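PDB 1YEM: CYTH domain-containing protein from Pyrococcus furiosus, which is of unknown function but has the CYTH fold, whose barrel in characterised relatives binds triphosphate-containing substrates in a central tunnel. Local coordinates for residues Asp41-Val46 with Leu51-Gly56; Lys61-Thr66 with Gly86-Ala91; Asn75-Glu80 with Glu143-Ile148. All coordinates share one frame; numbering follows the deposited sequence.

Interaction 1. Residues Asp41-Val46 with Leu51-Gly56; sequences DVYFEV and LLRIRG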
ATOM      1  N   ASP B  41       9.372   9.558   6.291  1.00 37.82           N
ATOM      2  CA  ASP B  41       9.020   9.431   4.894  1.00 37.08           C
ATOM      3  C   ASP B  41      10.154   8.776   4.176  1.00 38.34           C
ATOM      4  O   ASP B  41      11.272   9.257   4.254  1.00 39.33           O
ATOM      5  CB  ASP B  41       8.774  10.804   4.280  1.00 35.84           C
ATOM      6  CG  ASP B  41       7.536  11.464   4.812  1.00 35.58           C
ATOM      7  OD1 ASP B  41       7.312  12.620   4.443  1.00 35.98           O
ATOM      8  OD2 ASP B  41       6.782  10.837   5.591  1.00 35.71           O
ATOM      9  N   VAL B  42       9.859   7.673   3.477  1.00 37.75           N
ATOM     10  CA  VAL B  42      10.831   6.985   2.612  1.00 35.84           C
ATOM     11  C   VAL B  42      10.431   7.224   1.141  1.00 35.49           C
ATOM     12  O   VAL B  42       9.345   6.859   0.718  1.00 30.91           O
ATOM     13  CB  VAL B  42      10.873   5.466   2.923  1.00 36.59           C
ATOM     14  CG1 VAL B  42      11.933   4.745   2.068  1.00 37.37           C
ATOM     15  CG2 VAL B  42      11.139   5.227   4.395  1.00 35.54           C
ATOM     16  N   TYR B  43      11.313   7.857   0.381  1.00 38.30           N
ATOM     17  CA  TYR B  43      11.069   8.130  -1.026  1.00 40.71           C
ATOM     18  C   TYR B  43      11.808   7.110  -1.874  1.00 43.20           C
ATOM     19  O   TYR B  43      12.946   6.764  -1.570  1.00 43.18           O
ATOM     20  CB  TYR B  43      11.562   9.530  -1.398  1.00 42.38           C
ATOM     21  CG  TYR B  43      10.653  10.620  -0.950  1.00 42.67           C
ATOM     22  CD1 TYR B  43       9.664  11.124  -1.808  1.00 42.51           C
ATOM     23  CD2 TYR B  43      10.765  11.163   0.335  1.00 43.34           C
ATOM     24  CE1 TYR B  43       8.817  12.139  -1.404  1.00 41.77           C
ATOM     25  CE2 TYR B  43       9.924  12.189   0.755  1.00 41.84           C
ATOM     26  CZ  TYR B  43       8.945  12.669  -0.115  1.00 43.03           C
ATOM     27  OH  TYR B  43       8.084  13.668   0.298  1.00 43.52           O
ATOM     28  N   PHE B  44      11.151   6.660  -2.946  1.00 45.33           N
ATOM     29  CA  PHE B  44      11.707   5.705  -3.884  1.00 44.50           C
ATOM     30  C   PHE B  44      11.963   6.389  -5.199  1.00 46.14           C
ATOM     31  O   PHE B  44      11.111   7.141  -5.661  1.00 48.46           O
ATOM     32  CB  PHE B  44      10.716   4.567  -4.116  1.00 45.25           C
ATOM     33  CG  PHE B  44      10.586   3.651  -2.958  1.00 43.94           C
ATOM     34  CD1 PHE B  44      11.524   2.671  -2.740  1.00 44.42           C
ATOM     35  CD2 PHE B  44       9.527   3.775  -2.069  1.00 45.79           C
ATOM     36  CE1 PHE B  44      11.421   1.810  -1.653  1.00 45.15           C
ATOM     37  CE2 PHE B  44       9.415   2.915  -0.974  1.00 45.56           C
ATOM     38  CZ  PHE B  44      10.368   1.934  -0.769  1.00 45.07           C
ATOM     39  N   GLU B  45      13.110   6.099  -5.823  1.00 48.05           N
ATOM     40  CA  GLU B  45      13.478   6.725  -7.092  1.00 52.93           C
ATOM     41  C   GLU B  45      12.486   6.369  -8.169  1.00 50.51           C
ATOM     42  O   GLU B  45      12.238   5.204  -8.433  1.00 50.96           O
ATOM     43  CB  GLU B  45      14.877   6.298  -7.555  1.00 55.79           C
ATOM     44  CG  GLU B  45      16.031   6.833  -6.704  1.00 60.13           C
ATOM     45  CD  GLU B  45      17.407   6.244  -7.106  1.00 62.04           C
ATOM     46  OE1 GLU B  45      17.593   5.906  -8.306  1.00 63.56           O
ATOM     47  OE2 GLU B  45      18.296   6.120  -6.210  1.00 66.16           O
ATOM     48  N   VAL B  46      11.922   7.392  -8.785  1.00 50.20           N
ATOM     49  CA  VAL B  46      11.037   7.236  -9.924  1.00 51.52           C
ATOM     50  C   VAL B  46      11.330   8.401 -10.852  1.00 53.17           C
ATOM     51  O   VAL B  46      11.823   9.425 -10.407  1.00 53.15           O
ATOM     52  CB  VAL B  46       9.517   7.236  -9.500  1.00 51.69           C
ATOM     53  CG1 VAL B  46       9.104   5.874  -8.966  1.00 50.95           C
ATOM     54  CG2 VAL B  46       9.219   8.349  -8.451  1.00 50.58           C
ATOM     55  N   LEU B  51       6.271  11.260  -7.813  1.00 42.52           N
ATOM     56  CA  LEU B  51       6.825  11.000  -6.483  1.00 40.95           C
ATOM     57  C   LEU B  51       6.154   9.777  -5.898  1.00 40.80           C
ATOM     58  O   LEU B  51       4.977   9.508  -6.183  1.00 38.25           O
ATOM     59  CB  LEU B  51       6.609  12.179  -5.548  1.00 40.71           C
ATOM     60  CG  LEU B  51       7.283  13.489  -5.935  1.00 41.32           C
ATOM     61  CD1 LEU B  51       6.676  14.634  -5.148  1.00 40.75           C
ATOM     62  CD2 LEU B  51       8.804  13.391  -5.714  1.00 42.13           C
ATOM     63  N   LEU B  52       6.912   9.040  -5.084  1.00 38.88           N
ATOM     64  CA  LEU B  52       6.431   7.828  -4.459  1.00 39.81           C
ATOM     65  C   LEU B  52       7.064   7.752  -3.122  1.00 38.16           C
ATOM     66  O   LEU B  52       8.277   7.780  -3.032  1.00 35.99           O
ATOM     67  CB  LEU B  52       6.834   6.583  -5.284  1.00 40.70           C
ATOM     68  CG  LEU B  52       6.467   5.207  -4.686  1.00 40.85           C
ATOM     69  CD1 LEU B  52       4.949   5.043  -4.568  1.00 39.75           C
ATOM     70  CD2 LEU B  52       7.066   4.081  -5.523  1.00 41.13           C
ATOM     71  N   ARG B  53       6.246   7.673  -2.079  1.00 40.06           N
ATOM     72  CA  ARG B  53       6.762   7.549  -0.720  1.00 40.37           C
ATOM     73  C   ARG B  53       5.849   6.773   0.207  1.00 35.27           C
ATOM     74  O   ARG B  53       4.617   6.758   0.043  1.00 33.81           O
ATOM     75  CB  ARG B  53       7.052   8.933  -0.095  1.00 43.05           C
ATOM     76  CG  ARG B  53       5.832   9.764   0.231  1.00 45.04           C
ATOM     77  CD  ARG B  53       6.015  10.590   1.485  1.00 45.51           C
ATOM     78  NE  ARG B  53       5.509  11.941   1.266  1.00 48.86           N
ATOM     79  CZ  ARG B  53       4.228  12.300   1.293  1.00 48.57           C
ATOM     80  NH1 ARG B  53       3.270  11.435   1.578  1.00 51.40           N
ATOM     81  NH2 ARG B  53       3.910  13.550   1.059  1.00 49.42           N
ATOM     82  N   ILE B  54       6.483   6.129   1.181  1.00 34.52           N
ATOM     83  CA  ILE B  54       5.796   5.476   2.278  1.00 36.25           C
ATOM     84  C   ILE B  54       6.021   6.354   3.500  1.00 34.35           C
ATOM     85  O   ILE B  54       7.152   6.717   3.804  1.00 34.80           O
ATOM     86  CB  ILE B  54       6.349   4.045   2.556  1.00 36.18           C
ATOM     87  CG1 ILE B  54       6.385   3.203   1.261  1.00 38.75           C
ATOM     88  CG2 ILE B  54       5.527   3.340   3.616  1.00 35.09           C
ATOM     89  CD1 ILE B  54       5.112   3.206   0.459  1.00 39.71           C
ATOM     90  N   ARG B  55       4.942   6.698   4.180  1.00 31.11           N
ATOM     91  CA  ARG B  55       5.021   7.532   5.358  1.00 33.69           C
ATOM     92  C   ARG B  55       4.581   6.730   6.539  1.00 33.08           C
ATOM     93  O   ARG B  55       3.521   6.122   6.494  1.00 32.40           O
ATOM     94  CB  ARG B  55       4.105   8.786   5.222  1.00 32.32           C
ATOM     95  CG  ARG B  55       3.881   9.582   6.560  1.00 31.71           C
ATOM     96  CD  ARG B  55       3.183  10.949   6.324  1.00 29.74           C
ATOM     97  NE  ARG B  55       4.056  11.843   5.578  1.00 28.64           N
ATOM     98  CZ  ARG B  55       3.680  12.959   4.957  1.00 26.57           C
ATOM     99  NH1 ARG B  55       4.583  13.665   4.275  1.00 26.01           N
ATOM    100  NH2 ARG B  55       2.443  13.382   5.011  1.00 23.27           N
ATOM    101  N   GLY B  56       5.376   6.766   7.610  1.00 32.84           N
ATOM    102  CA  GLY B  56       4.939   6.265   8.912  1.00 33.43           C
ATOM    103  C   GLY B  56       4.744   7.410   9.891  1.00 33.53           C
ATOM    104  O   GLY B  56       5.531   8.326   9.920  1.00 34.22           O
TER
HETATM  105  O   HOH W   1       9.829   9.730  -5.111  1.00 35.19           O
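Asp41-Val46 and Leu51-Gly56 belong to a beta hairpin in the barrel of the CYTH fold, strands 32-44 and 50-57, with Val42 and Ile54 facing each other as a hydrogen-bonded antiparallel pair. Val42 N gives a nearly straight bond to Ile54 O (2.9 Å), and Ile54 N returns one to Val42 O. Phe44 N adds a third bond, to Leu52 O, after which the arms part: a water accepts from Leu52 N at 3.0 Å and donates to Phe44 O, bridging the two chains.

One face of the hairpin is polar. Asp41 and Arg55 run alongside each other, and the guanidinium meets the carboxylate side-on: NE reaches OD2 and NH1 reaches OD1, both at 2.9 Å, on syn sides with the planes only 21° apart. This double grip fixes the carboxylate's rotation. Arg53 joins through charge alone, its NE 3.7 Å from Asp41 OD1 and no N-H aimed there. The N-H of Arg53 NE points instead at Tyr43 OH (3.2 Å), which lies in the guanidinium plane. Arg53 CG sits between backbone N and carbonyl carbon (chi1 70°), and the chain bends along the phenol. Arg53 CB lies over the face of the Tyr43 ring in a CH-pi contact, 3.9 Å from the centroid. Lined with arginines, this face is consistent with the anion-binding tunnel of CYTH relatives.

On the other face, Phe44 sets its ring edge against Ile54, with Phe44 CE2 3.8 Å from Ile54 CG1. There helix 88-97 covers the hairpin through Phe88 and Phe95, while strands 102-115 and 62-70 flank it in the sheet.

Interaction 2. Residues Lys61-Thr66 with Gly86-Ala91; sequences KKYYLT and GDFEKA
Tyr63 and Phe88 bring the two backbones together, their CA atoms 6.0 Å apart. Tyr63 lies near the start of the extended strand formed by Lys62-Thr66, whereas Gly86-Asp87 is a short non-helical link that turns into a helix at Phe88. The backbone of that turn passes beside the tyrosine, with Phe88 N over one face of its ring and Gly86 O 4.0 Å from Tyr63 CD2.

The closest side-chain touch is Phe88 CB against Tyr63 CD1, at 3.7 Å. The two side chains cross at about a right angle. It is CB, at the root of the phenylalanine, rather than the phenyl ring that Tyr63 touches. With Phe88 CG anti to the backbone N (chi1 -179°), the benzyl group is carried away from Tyr63 to pack on Val42 and Ile54 of the hairpin strands.

The helix start follows the N-cap pattern. Asp87 turns its carboxylate back over the first turn, where OD2 accepts from Lys90 N at 2.6 Å in an almost straight bond (173°). The donor comes from the anti side and 31° out of the carboxylate plane. Ala91 N then bonds to Asp87 O at 3.2 Å. At the opposite segment's beginning, Lys61 and Lys62 both face Val57 in a G1 beta bulge, where strand 62-70 takes up its pairing with strand 50-57.

Tyr63 is also joined by backbone hydrogen bonding to Ile85, the last residue of strand 77-85, from which Gly86-Asp87 leads to the helix. Gly86 makes backbone hydrogen bonds to the second subunit, and Ala91 packs on Phe83 of that subunit.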
ATOM      1  N   LYS B  61       0.445   5.731  15.115  1.00 49.62           N
ATOM      2  CA  LYS B  61       0.465   4.362  14.598  1.00 51.80           C
ATOM      3  C   LYS B  61      -0.312   4.259  13.272  1.00 50.22           C
ATOM      4  O   LYS B  61      -1.067   3.311  13.058  1.00 49.84           O
ATOM      5  CB  LYS B  61      -0.077   3.346  15.644  1.00 53.76           C
ATOM      6  CG  LYS B  61       0.864   3.108  16.858  1.00 54.29           C
ATOM      7  N   LYS B  62      -0.127   5.251  12.394  1.00 47.03           N
ATOM      8  CA  LYS B  62      -0.740   5.236  11.065  1.00 44.08           C
ATOM      9  C   LYS B  62       0.357   5.260  10.013  1.00 40.58           C
ATOM     10  O   LYS B  62       1.465   5.785  10.256  1.00 34.64           O
ATOM     11  CB  LYS B  62      -1.699   6.423  10.860  1.00 46.50           C
ATOM     12  CG  LYS B  62      -2.984   6.446  11.767  1.00 47.75           C
ATOM     13  CD  LYS B  62      -3.583   5.065  12.034  1.00 48.54           C
ATOM     14  CE  LYS B  62      -5.037   5.156  12.523  1.00 49.20           C
ATOM     15  N   TYR B  63       0.044   4.675   8.852  1.00 38.10           N
ATOM     16  CA  TYR B  63       1.006   4.520   7.750  1.00 38.62           C
ATOM     17  C   TYR B  63       0.309   4.725   6.423  1.00 36.34           C
ATOM     18  O   TYR B  63      -0.856   4.392   6.274  1.00 34.59           O
ATOM     19  CB  TYR B  63       1.693   3.150   7.815  1.00 42.24           C
ATOM     20  CG  TYR B  63       2.011   2.770   9.224  1.00 42.28           C
ATOM     21  CD1 TYR B  63       3.149   3.258   9.852  1.00 43.15           C
ATOM     22  CD2 TYR B  63       1.131   1.977   9.963  1.00 44.35           C
ATOM     23  CE1 TYR B  63       3.438   2.945  11.176  1.00 43.29           C
ATOM     24  CE2 TYR B  63       1.402   1.652  11.287  1.00 45.08           C
ATOM     25  CZ  TYR B  63       2.563   2.139  11.888  1.00 44.93           C
ATOM     26  OH  TYR B  63       2.835   1.817  13.199  1.00 45.38           O
ATOM     27  N   TYR B  64       1.026   5.309   5.470  1.00 35.68           N
ATOM     28  CA  TYR B  64       0.437   5.735   4.219  1.00 35.59           C
ATOM     29  C   TYR B  64       1.360   5.460   3.087  1.00 33.12           C
ATOM     30  O   TYR B  64       2.551   5.446   3.257  1.00 31.10           O
ATOM     31  CB  TYR B  64       0.137   7.238   4.248  1.00 37.46           C
ATOM     32  CG  TYR B  64      -0.755   7.607   5.384  1.00 38.50           C
ATOM     33  CD1 TYR B  64      -0.222   7.906   6.633  1.00 38.53           C
ATOM     34  CD2 TYR B  64      -2.140   7.625   5.227  1.00 38.83           C
ATOM     35  CE1 TYR B  64      -1.044   8.230   7.704  1.00 40.16           C
ATOM     36  CE2 TYR B  64      -2.975   7.947   6.283  1.00 39.62           C
ATOM     37  CZ  TYR B  64      -2.417   8.248   7.527  1.00 39.56           C
ATOM     38  OH  TYR B  64      -3.220   8.555   8.594  1.00 40.36           O
ATOM     39  N   LEU B  65       0.769   5.233   1.932  1.00 35.61           N
ATOM     40  CA  LEU B  65       1.473   5.159   0.686  1.00 39.62           C
ATOM     41  C   LEU B  65       0.967   6.322  -0.142  1.00 38.50           C
ATOM     42  O   LEU B  65      -0.241   6.497  -0.286  1.00 39.59           O
ATOM     43  CB  LEU B  65       1.174   3.841  -0.011  1.00 42.51           C
ATOM     44  CG  LEU B  65       1.957   3.565  -1.309  1.00 46.05           C
ATOM     45  CD1 LEU B  65       2.134   2.060  -1.520  1.00 47.51           C
ATOM     46  CD2 LEU B  65       1.276   4.201  -2.530  1.00 46.18           C
ATOM     47  N   THR B  66       1.890   7.129  -0.659  1.00 37.76           N
ATOM     48  CA  THR B  66       1.523   8.333  -1.403  1.00 38.39           C
ATOM     49  C   THR B  66       2.218   8.374  -2.760  1.00 36.46           C
ATOM     50  O   THR B  66       3.414   8.117  -2.862  1.00 35.95           O
ATOM     51  CB  THR B  66       1.890   9.603  -0.612  1.00 39.51           C
ATOM     52  OG1 THR B  66       1.297   9.543   0.694  1.00 40.55           O
ATOM     53  CG2 THR B  66       1.398  10.855  -1.328  1.00 39.74           C
ATOM     54  N   GLY B  86      -1.323  -0.941   6.319  1.00 38.01           N
ATOM     55  CA  GLY B  86      -1.276  -1.573   7.629  1.00 39.30           C
ATOM     56  C   GLY B  86       0.123  -1.747   8.171  1.00 38.19           C
ATOM     57  O   GLY B  86       0.282  -1.907   9.351  1.00 38.28           O
ATOM     58  N   ASP B  87       1.135  -1.712   7.303  1.00 39.99           N
ATOM     59  CA  ASP B  87       2.503  -2.024   7.710  1.00 41.77           C
ATOM     60  C   ASP B  87       3.557  -1.264   6.904  1.00 42.95           C
ATOM     61  O   ASP B  87       3.743  -1.497   5.699  1.00 44.97           O
ATOM     62  CB  ASP B  87       2.755  -3.531   7.604  1.00 43.27           C
ATOM     63  CG  ASP B  87       4.066  -3.948   8.240  1.00 43.04           C
ATOM     64  OD1 ASP B  87       4.043  -4.692   9.226  1.00 45.63           O
ATOM     65  OD2 ASP B  87       5.124  -3.536   7.755  1.00 46.45           O
ATOM     66  N   PHE B  88       4.267  -0.389   7.609  1.00 41.87           N
ATOM     67  CA  PHE B  88       5.328   0.430   7.066  1.00 41.03           C
ATOM     68  C   PHE B  88       6.463  -0.390   6.504  1.00 41.76           C
ATOM     69  O   PHE B  88       6.889  -0.200   5.356  1.00 40.63           O
ATOM     70  CB  PHE B  88       5.870   1.338   8.189  1.00 40.61           C
ATOM     71  CG  PHE B  88       6.961   2.272   7.754  1.00 40.34           C
ATOM     72  CD1 PHE B  88       6.654   3.530   7.203  1.00 39.79           C
ATOM     73  CD2 PHE B  88       8.294   1.922   7.908  1.00 39.66           C
ATOM     74  CE1 PHE B  88       7.677   4.415   6.804  1.00 39.68           C
ATOM     75  CE2 PHE B  88       9.311   2.801   7.511  1.00 40.76           C
ATOM     76  CZ  PHE B  88       8.988   4.053   6.953  1.00 39.96           C
ATOM     77  N   GLU B  89       6.981  -1.291   7.325  1.00 45.68           N
ATOM     78  CA  GLU B  89       8.202  -2.009   6.973  1.00 47.36           C
ATOM     79  C   GLU B  89       7.944  -2.940   5.793  1.00 44.43           C
ATOM     80  O   GLU B  89       8.732  -2.988   4.867  1.00 44.78           O
ATOM     81  CB  GLU B  89       8.748  -2.782   8.181  1.00 52.69           C
ATOM     82  CG  GLU B  89       9.055  -1.915   9.442  1.00 57.05           C
ATOM     83  CD  GLU B  89      10.303  -1.002   9.300  1.00 62.15           C
ATOM     84  OE1 GLU B  89      10.710  -0.398  10.337  1.00 64.69           O
ATOM     85  OE2 GLU B  89      10.875  -0.881   8.173  1.00 64.07           O
ATOM     86  N   LYS B  90       6.813  -3.639   5.815  1.00 41.65           N
ATOM     87  CA  LYS B  90       6.441  -4.551   4.730  1.00 42.56           C
ATOM     88  C   LYS B  90       6.274  -3.855   3.388  1.00 42.05           C
ATOM     89  O   LYS B  90       6.644  -4.413   2.348  1.00 37.39           O
ATOM     90  CB  LYS B  90       5.152  -5.289   5.076  1.00 44.09           C
ATOM     91  CG  LYS B  90       5.337  -6.366   6.115  1.00 45.15           C
ATOM     92  CD  LYS B  90       4.022  -7.058   6.383  1.00 47.78           C
ATOM     93  CE  LYS B  90       4.200  -8.310   7.230  1.00 48.38           C
ATOM     94  NZ  LYS B  90       2.857  -8.813   7.629  1.00 49.87           N
ATOM     95  N   ALA B  91       5.713  -2.638   3.407  1.00 42.37           N
ATOM     96  CA  ALA B  91       5.571  -1.840   2.192  1.00 40.86           C
ATOM     97  C   ALA B  91       6.929  -1.455   1.636  1.00 40.85           C
ATOM     98  O   ALA B  91       7.144  -1.457   0.422  1.00 38.91           O
ATOM     99  CB  ALA B  91       4.741  -0.602   2.463  1.00 42.04           C
TER

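Interaction 3. Residues Asn75-Glu80 with Glu143-Ile148; sequences NEEFYE and EAKEKI
Lys145 reaches out from its helix as a fully extended chain and crosses both Glu76 and Glu77 at about a right angle, bringing its end to one oxygen of each carboxylate. Its CG is anti to the carbonyl carbon (chi1 -69°), and the straight chain beyond carries the ammonium across to the start of strand 77-85. NZ lies 3.6 Å from Glu77 OE1 and 3.7 Å from Glu76 OE1, the latter a long salt bridge. Seen from NZ, these oxygens are about 107° apart. The same two oxygens also touch the carbon before the ammonium: Lys145 CE is 3.5 Å from Glu76 OE1 and equally far from Glu77 OE1. Strand 10-17 lies beneath, with Lys145 and Ala144 resting on Val11, and Glu76 OE2 has a weak hydrogen bond to Asn74. A methionine in place of Lys145 would probably leave the two glutamates without their shared positive charge, with Glu77 in particular set freer to turn. Glu77 OE1 also lies close to Asp72 OD2, so the ammonium probably eases repulsion within an acidic cluster. At these separations, the attraction is likely to be mainly one of charge through space, and probably tolerates small shifts between helix and strand.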
ATOM      1  N   ASN B  75       7.031  23.610  -7.999  1.00 48.15           N
ATOM      2  CA  ASN B  75       6.690  22.635  -6.943  1.00 43.53           C
ATOM      3  C   ASN B  75       5.562  23.184  -6.074  1.00 40.55           C
ATOM      4  O   ASN B  75       5.544  22.979  -4.872  1.00 39.59           O
ATOM      5  CB  ASN B  75       7.917  22.238  -6.081  1.00 43.03           C
ATOM      6  CG  ASN B  75       8.977  21.478  -6.870  1.00 42.80           C
ATOM      7  OD1 ASN B  75       8.655  20.692  -7.750  1.00 46.54           O
ATOM      8  ND2 ASN B  75      10.256  21.703  -6.534  1.00 40.35           N
ATOM      9  N   GLU B  76       4.618  23.877  -6.705  1.00 38.58           N
ATOM     10  CA  GLU B  76       3.476  24.468  -6.000  1.00 37.20           C
ATOM     11  C   GLU B  76       2.161  23.797  -6.318  1.00 36.05           C
ATOM     12  O   GLU B  76       1.145  24.166  -5.768  1.00 33.59           O
ATOM     13  CB  GLU B  76       3.383  25.952  -6.322  1.00 36.79           C
ATOM     14  CG  GLU B  76       4.499  26.757  -5.681  1.00 37.72           C
ATOM     15  CD  GLU B  76       4.441  28.243  -6.022  1.00 37.66           C
ATOM     16  OE1 GLU B  76       3.459  28.670  -6.645  1.00 39.86           O
ATOM     17  OE2 GLU B  76       5.386  28.978  -5.657  1.00 36.24           O
ATOM     18  N   GLU B  77       2.202  22.778  -7.171  1.00 37.65           N
ATOM     19  CA  GLU B  77       1.019  22.235  -7.804  1.00 39.87           C
ATOM     20  C   GLU B  77       1.211  20.735  -7.969  1.00 38.98           C
ATOM     21  O   GLU B  77       2.164  20.284  -8.632  1.00 35.71           O
ATOM     22  CB  GLU B  77       0.877  22.880  -9.162  1.00 45.50           C
ATOM     23  CG  GLU B  77      -0.462  23.445  -9.504  1.00 49.89           C
ATOM     24  CD  GLU B  77      -0.321  24.525 -10.578  1.00 53.25           C
ATOM     25  OE1 GLU B  77       0.010  25.682 -10.226  1.00 55.69           O
ATOM     26  OE2 GLU B  77      -0.503  24.205 -11.769  1.00 55.34           O
ATOM     27  N   PHE B  78       0.317  19.961  -7.362  1.00 37.80           N
ATOM     28  CA  PHE B  78       0.482  18.519  -7.297  1.00 38.77           C
ATOM     29  C   PHE B  78      -0.804  17.789  -7.556  1.00 38.70           C
ATOM     30  O   PHE B  78      -1.865  18.231  -7.143  1.00 37.56           O
ATOM     31  CB  PHE B  78       0.973  18.110  -5.912  1.00 37.18           C
ATOM     32  CG  PHE B  78       2.323  18.638  -5.567  1.00 37.69           C
ATOM     33  CD1 PHE B  78       3.474  17.913  -5.881  1.00 37.93           C
ATOM     34  CD2 PHE B  78       2.458  19.862  -4.898  1.00 36.48           C
ATOM     35  CE1 PHE B  78       4.758  18.411  -5.541  1.00 38.64           C
ATOM     36  CE2 PHE B  78       3.700  20.357  -4.574  1.00 36.99           C
ATOM     37  CZ  PHE B  78       4.865  19.628  -4.892  1.00 37.51           C
ATOM     38  N   TYR B  79      -0.703  16.654  -8.233  1.00 42.39           N
ATOM     39  CA  TYR B  79      -1.776  15.666  -8.211  1.00 45.25           C
ATOM     40  C   TYR B  79      -1.342  14.550  -7.264  1.00 44.51           C
ATOM     41  O   TYR B  79      -0.230  14.031  -7.368  1.00 39.67           O
ATOM     42  CB  TYR B  79      -2.072  15.097  -9.605  1.00 49.05           C
ATOM     43  CG  TYR B  79      -3.089  13.976  -9.542  1.00 50.38           C
ATOM     44  CD1 TYR B  79      -4.393  14.227  -9.104  1.00 51.22           C
ATOM     45  CD2 TYR B  79      -2.741  12.658  -9.879  1.00 50.25           C
ATOM     46  CE1 TYR B  79      -5.341  13.202  -9.021  1.00 52.40           C
ATOM     47  CE2 TYR B  79      -3.676  11.624  -9.804  1.00 51.36           C
ATOM     48  CZ  TYR B  79      -4.979  11.903  -9.374  1.00 51.79           C
ATOM     49  OH  TYR B  79      -5.923  10.901  -9.286  1.00 51.66           O
ATOM     50  N   GLU B  80      -2.214  14.186  -6.337  1.00 45.06           N
ATOM     51  CA  GLU B  80      -1.851  13.210  -5.319  1.00 46.77           C
ATOM     52  C   GLU B  80      -2.860  12.072  -5.223  1.00 43.93           C
ATOM     53  O   GLU B  80      -4.062  12.298  -5.256  1.00 39.04           O
ATOM     54  CB  GLU B  80      -1.710  13.904  -3.953  1.00 47.55           C
ATOM     55  CG  GLU B  80      -1.526  12.928  -2.780  1.00 49.92           C
ATOM     56  CD  GLU B  80      -1.142  13.609  -1.478  1.00 51.13           C
ATOM     57  OE1 GLU B  80      -0.837  12.892  -0.511  1.00 54.12           O
ATOM     58  OE2 GLU B  80      -1.149  14.857  -1.417  1.00 54.31           O
ATOM     59  N   GLU B 143      -6.466  31.338  -8.343  1.00 43.39           N
ATOM     60  CA  GLU B 143      -7.237  31.827  -7.200  1.00 43.35           C
ATOM     61  C   GLU B 143      -6.629  31.308  -5.910  1.00 41.64           C
ATOM     62  O   GLU B 143      -6.514  32.046  -4.937  1.00 40.53           O
ATOM     63  CB  GLU B 143      -8.719  31.421  -7.299  1.00 43.00           C
ATOM     64  N   ALA B 144      -6.231  30.034  -5.925  1.00 40.12           N
ATOM     65  CA  ALA B 144      -5.611  29.377  -4.779  1.00 39.15           C
ATOM     66  C   ALA B 144      -4.313  30.103  -4.319  1.00 38.03           C
ATOM     67  O   ALA B 144      -4.172  30.464  -3.145  1.00 33.01           O
ATOM     68  CB  ALA B 144      -5.324  27.910  -5.120  1.00 39.97           C
ATOM     69  N   LYS B 145      -3.404  30.339  -5.257  1.00 36.58           N
ATOM     70  CA  LYS B 145      -2.163  31.061  -4.969  1.00 40.43           C
ATOM     71  C   LYS B 145      -2.417  32.448  -4.366  1.00 40.52           C
ATOM     72  O   LYS B 145      -1.644  32.917  -3.530  1.00 41.86           O
ATOM     73  CB  LYS B 145      -1.316  31.200  -6.238  1.00 40.87           C
ATOM     74  CG  LYS B 145      -0.720  29.876  -6.733  1.00 42.55           C
ATOM     75  CD  LYS B 145       0.101  30.059  -8.027  1.00 42.58           C
ATOM     76  CE  LYS B 145       0.528  28.726  -8.603  1.00 43.50           C
ATOM     77  NZ  LYS B 145       1.493  28.889  -9.718  1.00 45.69           N
ATOM     78  N   GLU B 146      -3.489  33.102  -4.794  1.00 40.60           N
ATOM     79  CA  GLU B 146      -3.835  34.420  -4.263  1.00 42.37           C
ATOM     80  C   GLU B 146      -4.229  34.338  -2.793  1.00 38.52           C
ATOM     81  O   GLU B 146      -3.772  35.139  -1.989  1.00 39.43           O
ATOM     82  CB  GLU B 146      -4.957  35.075  -5.076  1.00 45.14           C
ATOM     83  CG  GLU B 146      -4.481  35.667  -6.391  1.00 48.37           C
ATOM     84  CD  GLU B 146      -5.599  36.377  -7.121  1.00 52.22           C
ATOM     85  OE1 GLU B 146      -6.506  35.701  -7.630  1.00 55.10           O
ATOM     86  OE2 GLU B 146      -5.586  37.615  -7.165  1.00 56.28           O
ATOM     87  N   LYS B 147      -5.067  33.362  -2.452  1.00 37.17           N
ATOM     88  CA  LYS B 147      -5.410  33.084  -1.055  1.00 36.98           C
ATOM     89  C   LYS B 147      -4.169  32.779  -0.201  1.00 35.78           C
ATOM     90  O   LYS B 147      -4.007  33.327   0.900  1.00 33.92           O
ATOM     91  CB  LYS B 147      -6.381  31.912  -0.959  1.00 40.16           C
ATOM     92  CG  LYS B 147      -7.745  32.175  -1.563  1.00 42.67           C
ATOM     93  CD  LYS B 147      -8.692  31.001  -1.321  1.00 44.90           C
ATOM     94  CE  LYS B 147     -10.071  31.239  -1.993  1.00 45.79           C
ATOM     95  N   ILE B 148      -3.298  31.907  -0.717  1.00 33.21           N
ATOM     96  CA  ILE B 148      -2.073  31.533  -0.026  1.00 30.82           C
ATOM     97  C   ILE B 148      -1.185  32.752   0.207  1.00 29.01           C
ATOM     98  O   ILE B 148      -0.614  32.914   1.269  1.00 32.54           O
ATOM     99  CB  ILE B 148      -1.290  30.425  -0.819  1.00 31.77           C
ATOM    100  CG1 ILE B 148      -2.026  29.086  -0.726  1.00 31.28           C
ATOM    101  CG2 ILE B 148       0.158  30.273  -0.303  1.00 32.21           C
ATOM    102  CD1 ILE B 148      -1.666  28.127  -1.846  1.00 33.40           C
TER

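Following the chain from the N terminus, interaction 1 opens and closes first, drawing strands 32-44 and 50-57 together across a short hairpin turn. The next strand, 62-70, opens interaction 2, and 75-80 opens interaction 3 before 86-91 closes the second; interaction 3 closes only at 143-148, so these two cross without nesting. Interactions 1 and 2 are continuous in the sheet: Arg53 O and Arg55 O probably bond to Thr66 N and Tyr64 N. Both also touch the second subunit. Interaction 3 lies on the opposite side of the chain's centre from interaction 2, tying helix 141-154 to the beginning of the strand that leads into helix 88-97.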